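PDB 3WE9: farnesyl diphosphate phosphatase YisP from Bacillus subtilis subsp. subtilis, which hydrolyses farnesyl diphosphate to farnesol and diphosphate, an activity needed for biofilm formation. Local coordinates for residues Leu157-Val162 with His239-Val244; Arg163-Leu168 with Glu206-Glu211. One frame throughout, in Å; residues are numbered along the deposited sequence.

Contact 1 (Leu157-Val162 with His239-Val244); sequences LAIQLV and HLHRAV
I159 lies over one face of the H241 ring in a CH-pi contact. Its CG1 sits 3.8 Å from the ring centroid, 14° off the ring normal, and is displaced toward the rim. CG1 is anti to the carbonyl carbon: chi1 (-71°) sets CG1 and CG2 over the ring, and the extended chi2 adds CD1. The ring thus meets a branched aliphatic surface and not a single methyl. V162 approaches the same ring differently. Its CG1 lies at the edge, close to the ring plane, so the imidazole is touched on a face and at an edge by residues one helical turn apart.

The other contacts are purely van der Waals. V162 CG1 packs on V244 CG1 at 3.7 Å, and the two side chains meet at a slant. The same V162 methyl is 3.9 Å from H241 O. It thus touches both H241 and V244.

The axes of segments 157-162 and 239-244 approach to 10.2 Å and run in the same general direction, inclined at 29°. The CA atoms of I159 and H241, 6.7 Å apart, are among the nearest across the two segments. The I159 side chain is about 4 Å, between nearest atoms, from a triethylene glycol that probably comes from the crystallisation liquor.

This contact joins helix 145-165 to helix 228-250 inside the all-helical fold of the phytoene/squalene synthase family. L157 and L161 pack on helix 118-140, while A158 meets Y215 and L216 of helix 199-221. Beyond the other helix, L240 and A243 pack against L262 and helix 264-271.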
# COMPACT_ATOMS: atom_id res chain seq x y z
N LEU A 157 5.24 1.99 2.77
CA LEU A 157 6.37 1.50 1.99
C LEU A 157 6.28 -0.03 1.89
O LEU A 157 6.36 -0.59 0.80
CB LEU A 157 7.67 1.91 2.71
CG LEU A 157 9.12 1.60 2.31
CD1 LEU A 157 9.22 0.37 1.42
CD2 LEU A 157 9.72 2.80 1.64
N ALA A 158 6.11 -0.69 3.03
CA ALA A 158 6.01 -2.14 3.08
C ALA A 158 4.83 -2.66 2.24
O ALA A 158 4.95 -3.66 1.52
CB ALA A 158 5.86 -2.61 4.52
N ILE A 159 3.69 -1.99 2.34
CA ILE A 159 2.51 -2.40 1.59
C ILE A 159 2.77 -2.34 0.08
O ILE A 159 2.32 -3.20 -0.68
CB ILE A 159 1.30 -1.52 1.97
CG1 ILE A 159 0.84 -1.88 3.39
CG2 ILE A 159 0.17 -1.70 0.96
CD1 ILE A 159 -0.21 -0.92 3.98
N GLN A 160 3.50 -1.31 -0.35
CA GLN A 160 3.82 -1.19 -1.77
C GLN A 160 4.75 -2.35 -2.17
O GLN A 160 4.60 -2.94 -3.25
CB GLN A 160 4.49 0.16 -2.05
CG GLN A 160 4.67 0.46 -3.52
CD GLN A 160 3.34 0.60 -4.26
OE1 GLN A 160 2.51 -0.30 -4.24
NE2 GLN A 160 3.15 1.74 -4.92
N LEU A 161 5.70 -2.67 -1.31
CA LEU A 161 6.61 -3.78 -1.60
C LEU A 161 5.82 -5.08 -1.69
O LEU A 161 6.09 -5.92 -2.55
CB LEU A 161 7.69 -3.91 -0.52
CG LEU A 161 8.78 -2.84 -0.51
CD1 LEU A 161 9.75 -3.12 0.64
CD2 LEU A 161 9.52 -2.84 -1.84
N VAL A 162 4.84 -5.25 -0.81
CA VAL A 162 4.04 -6.47 -0.85
C VAL A 162 3.26 -6.55 -2.16
O VAL A 162 3.19 -7.60 -2.80
CB VAL A 162 3.09 -6.55 0.35
CG1 VAL A 162 2.15 -7.75 0.19
CG2 VAL A 162 3.90 -6.70 1.62
N HIS A 239 -1.52 -7.39 9.63
CA HIS A 239 -1.88 -8.81 9.52
C HIS A 239 -2.20 -9.24 8.10
O HIS A 239 -1.79 -10.32 7.66
CB HIS A 239 -3.09 -9.11 10.42
CG HIS A 239 -2.74 -9.32 11.86
ND1 HIS A 239 -1.98 -8.43 12.58
CD2 HIS A 239 -3.06 -10.33 12.71
CE1 HIS A 239 -1.83 -8.88 13.81
NE2 HIS A 239 -2.48 -10.02 13.92
N LEU A 240 -2.95 -8.41 7.38
CA LEU A 240 -3.35 -8.72 6.02
C LEU A 240 -2.19 -8.84 5.05
O LEU A 240 -2.15 -9.76 4.23
CB LEU A 240 -4.33 -7.66 5.50
CG LEU A 240 -5.72 -7.66 6.17
CD1 LEU A 240 -6.52 -6.44 5.71
CD2 LEU A 240 -6.45 -8.95 5.82
N HIS A 241 -1.24 -7.91 5.13
CA HIS A 241 -0.10 -7.94 4.22
C HIS A 241 0.93 -9.00 4.57
O HIS A 241 1.62 -9.50 3.69
CB HIS A 241 0.48 -6.53 4.12
CG HIS A 241 -0.46 -5.57 3.47
ND1 HIS A 241 -0.66 -5.55 2.11
CD2 HIS A 241 -1.37 -4.72 4.00
CE1 HIS A 241 -1.66 -4.73 1.82
NE2 HIS A 241 -2.11 -4.22 2.95
N ARG A 242 1.02 -9.36 5.85
CA ARG A 242 1.92 -10.44 6.22
C ARG A 242 1.30 -11.72 5.65
O ARG A 242 2.00 -12.57 5.10
CB ARG A 242 2.03 -10.58 7.74
CG ARG A 242 3.13 -9.74 8.35
CD ARG A 242 3.46 -10.19 9.77
NE ARG A 242 4.58 -9.43 10.32
CZ ARG A 242 4.45 -8.38 11.13
NH1 ARG A 242 3.24 -7.95 11.48
NH2 ARG A 242 5.53 -7.76 11.58
N ALA A 243 -0.02 -11.83 5.77
CA ALA A 243 -0.75 -12.99 5.28
C ALA A 243 -0.60 -13.13 3.76
O ALA A 243 -0.56 -14.24 3.23
CB ALA A 243 -2.23 -12.88 5.65
N VAL A 244 -0.55 -12.00 3.06
CA VAL A 244 -0.38 -12.03 1.61
C VAL A 244 0.95 -12.71 1.26
O VAL A 244 1.00 -13.57 0.38
CB VAL A 244 -0.41 -10.60 1.01
CG1 VAL A 244 0.01 -10.64 -0.46
CG2 VAL A 244 -1.80 -10.01 1.13

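Contact 2 (Arg163-Leu168 with Glu206-Glu211)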
# COMPACT_ATOMS: atom_id res chain seq x y z
N ARG A 163 2.66 -5.43 -2.56
CA ARG A 163 1.91 -5.40 -3.80
C ARG A 163 2.83 -5.76 -4.96
O ARG A 163 2.46 -6.54 -5.84
CB ARG A 163 1.30 -4.02 -4.02
CG ARG A 163 0.12 -3.73 -3.11
CD ARG A 163 -0.31 -2.28 -3.22
NE ARG A 163 -1.59 -2.04 -2.55
CZ ARG A 163 -2.77 -2.39 -3.05
NH1 ARG A 163 -2.84 -3.00 -4.23
NH2 ARG A 163 -3.88 -2.14 -2.37
N PHE A 164 4.04 -5.20 -4.96
CA PHE A 164 5.00 -5.47 -6.01
C PHE A 164 5.32 -6.96 -6.09
O PHE A 164 5.38 -7.52 -7.18
CB PHE A 164 6.31 -4.70 -5.78
CG PHE A 164 6.19 -3.21 -5.97
CD1 PHE A 164 5.01 -2.63 -6.43
CD2 PHE A 164 7.28 -2.38 -5.70
CE1 PHE A 164 4.91 -1.26 -6.63
CE2 PHE A 164 7.20 -0.99 -5.89
CZ PHE A 164 6.01 -0.43 -6.36
N LEU A 165 5.53 -7.58 -4.93
CA LEU A 165 5.85 -9.00 -4.84
C LEU A 165 4.69 -9.96 -5.13
O LEU A 165 4.90 -11.16 -5.29
CB LEU A 165 6.40 -9.31 -3.44
CG LEU A 165 7.77 -8.71 -3.07
CD1 LEU A 165 8.04 -8.90 -1.58
CD2 LEU A 165 8.85 -9.37 -3.90
N SER A 166 3.48 -9.42 -5.19
CA SER A 166 2.27 -10.22 -5.41
C SER A 166 1.87 -10.44 -6.87
O SER A 166 0.97 -11.23 -7.16
CB SER A 166 1.07 -9.56 -4.71
OG SER A 166 1.29 -9.42 -3.31
N ASP A 167 2.54 -9.77 -7.80
CA ASP A 167 2.16 -9.90 -9.20
C ASP A 167 3.26 -9.41 -10.12
O ASP A 167 3.57 -8.21 -10.16
CB ASP A 167 0.88 -9.08 -9.41
CG ASP A 167 0.33 -9.15 -10.83
OD1 ASP A 167 0.79 -9.98 -11.64
OD2 ASP A 167 -0.59 -8.36 -11.13
N LEU A 168 3.87 -10.34 -10.85
CA LEU A 168 4.94 -10.03 -11.78
C LEU A 168 4.55 -10.44 -13.20
O LEU A 168 5.40 -10.84 -14.00
CB LEU A 168 6.23 -10.74 -11.36
CG LEU A 168 6.77 -10.40 -9.96
CD1 LEU A 168 8.06 -11.19 -9.71
CD2 LEU A 168 7.02 -8.90 -9.85
N GLU A 206 12.53 -13.77 -1.90
CA GLU A 206 12.63 -13.77 -0.44
C GLU A 206 13.57 -12.68 0.08
O GLU A 206 13.37 -12.13 1.16
CB GLU A 206 13.09 -15.14 0.06
CG GLU A 206 12.04 -16.27 -0.10
CD GLU A 206 10.78 -16.05 0.75
OE1 GLU A 206 10.80 -15.17 1.63
OE2 GLU A 206 9.78 -16.76 0.53
N TYR A 207 14.60 -12.35 -0.71
CA TYR A 207 15.54 -11.31 -0.30
C TYR A 207 14.81 -9.98 -0.21
O TYR A 207 15.05 -9.20 0.72
CB TYR A 207 16.69 -11.22 -1.31
CG TYR A 207 17.87 -10.41 -0.82
CD1 TYR A 207 18.78 -10.94 0.09
CD2 TYR A 207 18.10 -9.11 -1.29
CE1 TYR A 207 19.88 -10.21 0.54
CE2 TYR A 207 19.20 -8.37 -0.85
CZ TYR A 207 20.09 -8.92 0.06
OH TYR A 207 21.18 -8.20 0.47
N ILE A 208 13.91 -9.72 -1.16
CA ILE A 208 13.13 -8.49 -1.18
C ILE A 208 12.02 -8.57 -0.12
O ILE A 208 11.72 -7.58 0.55
CB ILE A 208 12.50 -8.26 -2.59
CG1 ILE A 208 13.62 -8.17 -3.64
CG2 ILE A 208 11.66 -6.97 -2.60
CD1 ILE A 208 13.12 -8.16 -5.07
N ALA A 209 11.42 -9.75 0.03
CA ALA A 209 10.36 -9.93 1.03
C ALA A 209 10.91 -9.69 2.44
O ALA A 209 10.20 -9.20 3.33
CB ALA A 209 9.76 -11.35 0.92
N PHE A 210 12.18 -10.03 2.64
CA PHE A 210 12.84 -9.84 3.93
C PHE A 210 12.80 -8.35 4.32
O PHE A 210 12.52 -8.01 5.47
CB PHE A 210 14.30 -10.31 3.85
CG PHE A 210 15.01 -10.29 5.17
CD1 PHE A 210 14.96 -11.39 6.02
CD2 PHE A 210 15.72 -9.17 5.58
CE1 PHE A 210 15.60 -11.37 7.26
CE2 PHE A 210 16.37 -9.14 6.82
CZ PHE A 210 16.31 -10.24 7.66
N GLU A 211 13.07 -7.48 3.35
CA GLU A 211 13.03 -6.04 3.57
C GLU A 211 11.61 -5.58 3.90
O GLU A 211 11.39 -4.82 4.84
CB GLU A 211 13.52 -5.31 2.32
CG GLU A 211 15.01 -5.45 2.06
CD GLU A 211 15.83 -4.41 2.80
OE1 GLU A 211 15.36 -3.91 3.85
OE2 GLU A 211 16.94 -4.07 2.34
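L165 spreads its two methyls over I208 and A209. CG is anti to the carbonyl carbon (chi1 -68°) and chi2 is extended at 170°, which carries the fork of the side chain to helix 199-221. The two branches have separate tasks. CD1 lies against the backbone of A209, 3.6 Å from its CA, and is 3.9 Å from A209 CB. The small A209 side chain probably allows this close approach. CD2 turns to I208 and rests 3.9 Å from I208 CG2. That methyl is anti to the backbone N, and the two side chains meet at an angle.

All three residues are buried, and the contact is wholly apolar. The CA atoms of L165 and A209, 7.5 Å apart, are the nearest across the two segments. Replacing L165 by an alanine would probably open a gap beside A209 and leave I208 CG2 without its methyl partner.

L165 O accepts a hydrogen bond from W205 NE1, a second tie to the same partner helix. D167, just beyond, starts a DXXXD sequence; in squalene synthases the aspartates of such motifs coordinate magnesium ions that hold the diphosphate.

The contact thus joins the C-terminal part of helix 145-165 to the middle of helix 199-221. L165 also touches L245 of helix 228-250, and I208 reaches L121 of helix 118-140.

Overall arrangement
The two contacts lie about 9 Å apart, centre to centre, and share helix 145-165. Contact 1 uses residues 157-162 of it, and contact 2 begins at the next residue. The partners are successive helices, 199-221 for contact 2 and 228-250 for contact 1. Along the chain, contact 2 is therefore nested inside the loop closed by contact 1. The two touch where V244 CG1 packs on S166 OG at 3.4 Å. Contact 1 is nearer the geometric centre of the chain, its own centre about 7 Å from it against about 13 Å. Together they join three helices of the terpene synthase-like bundle, with helix 145-165 packing on both partners.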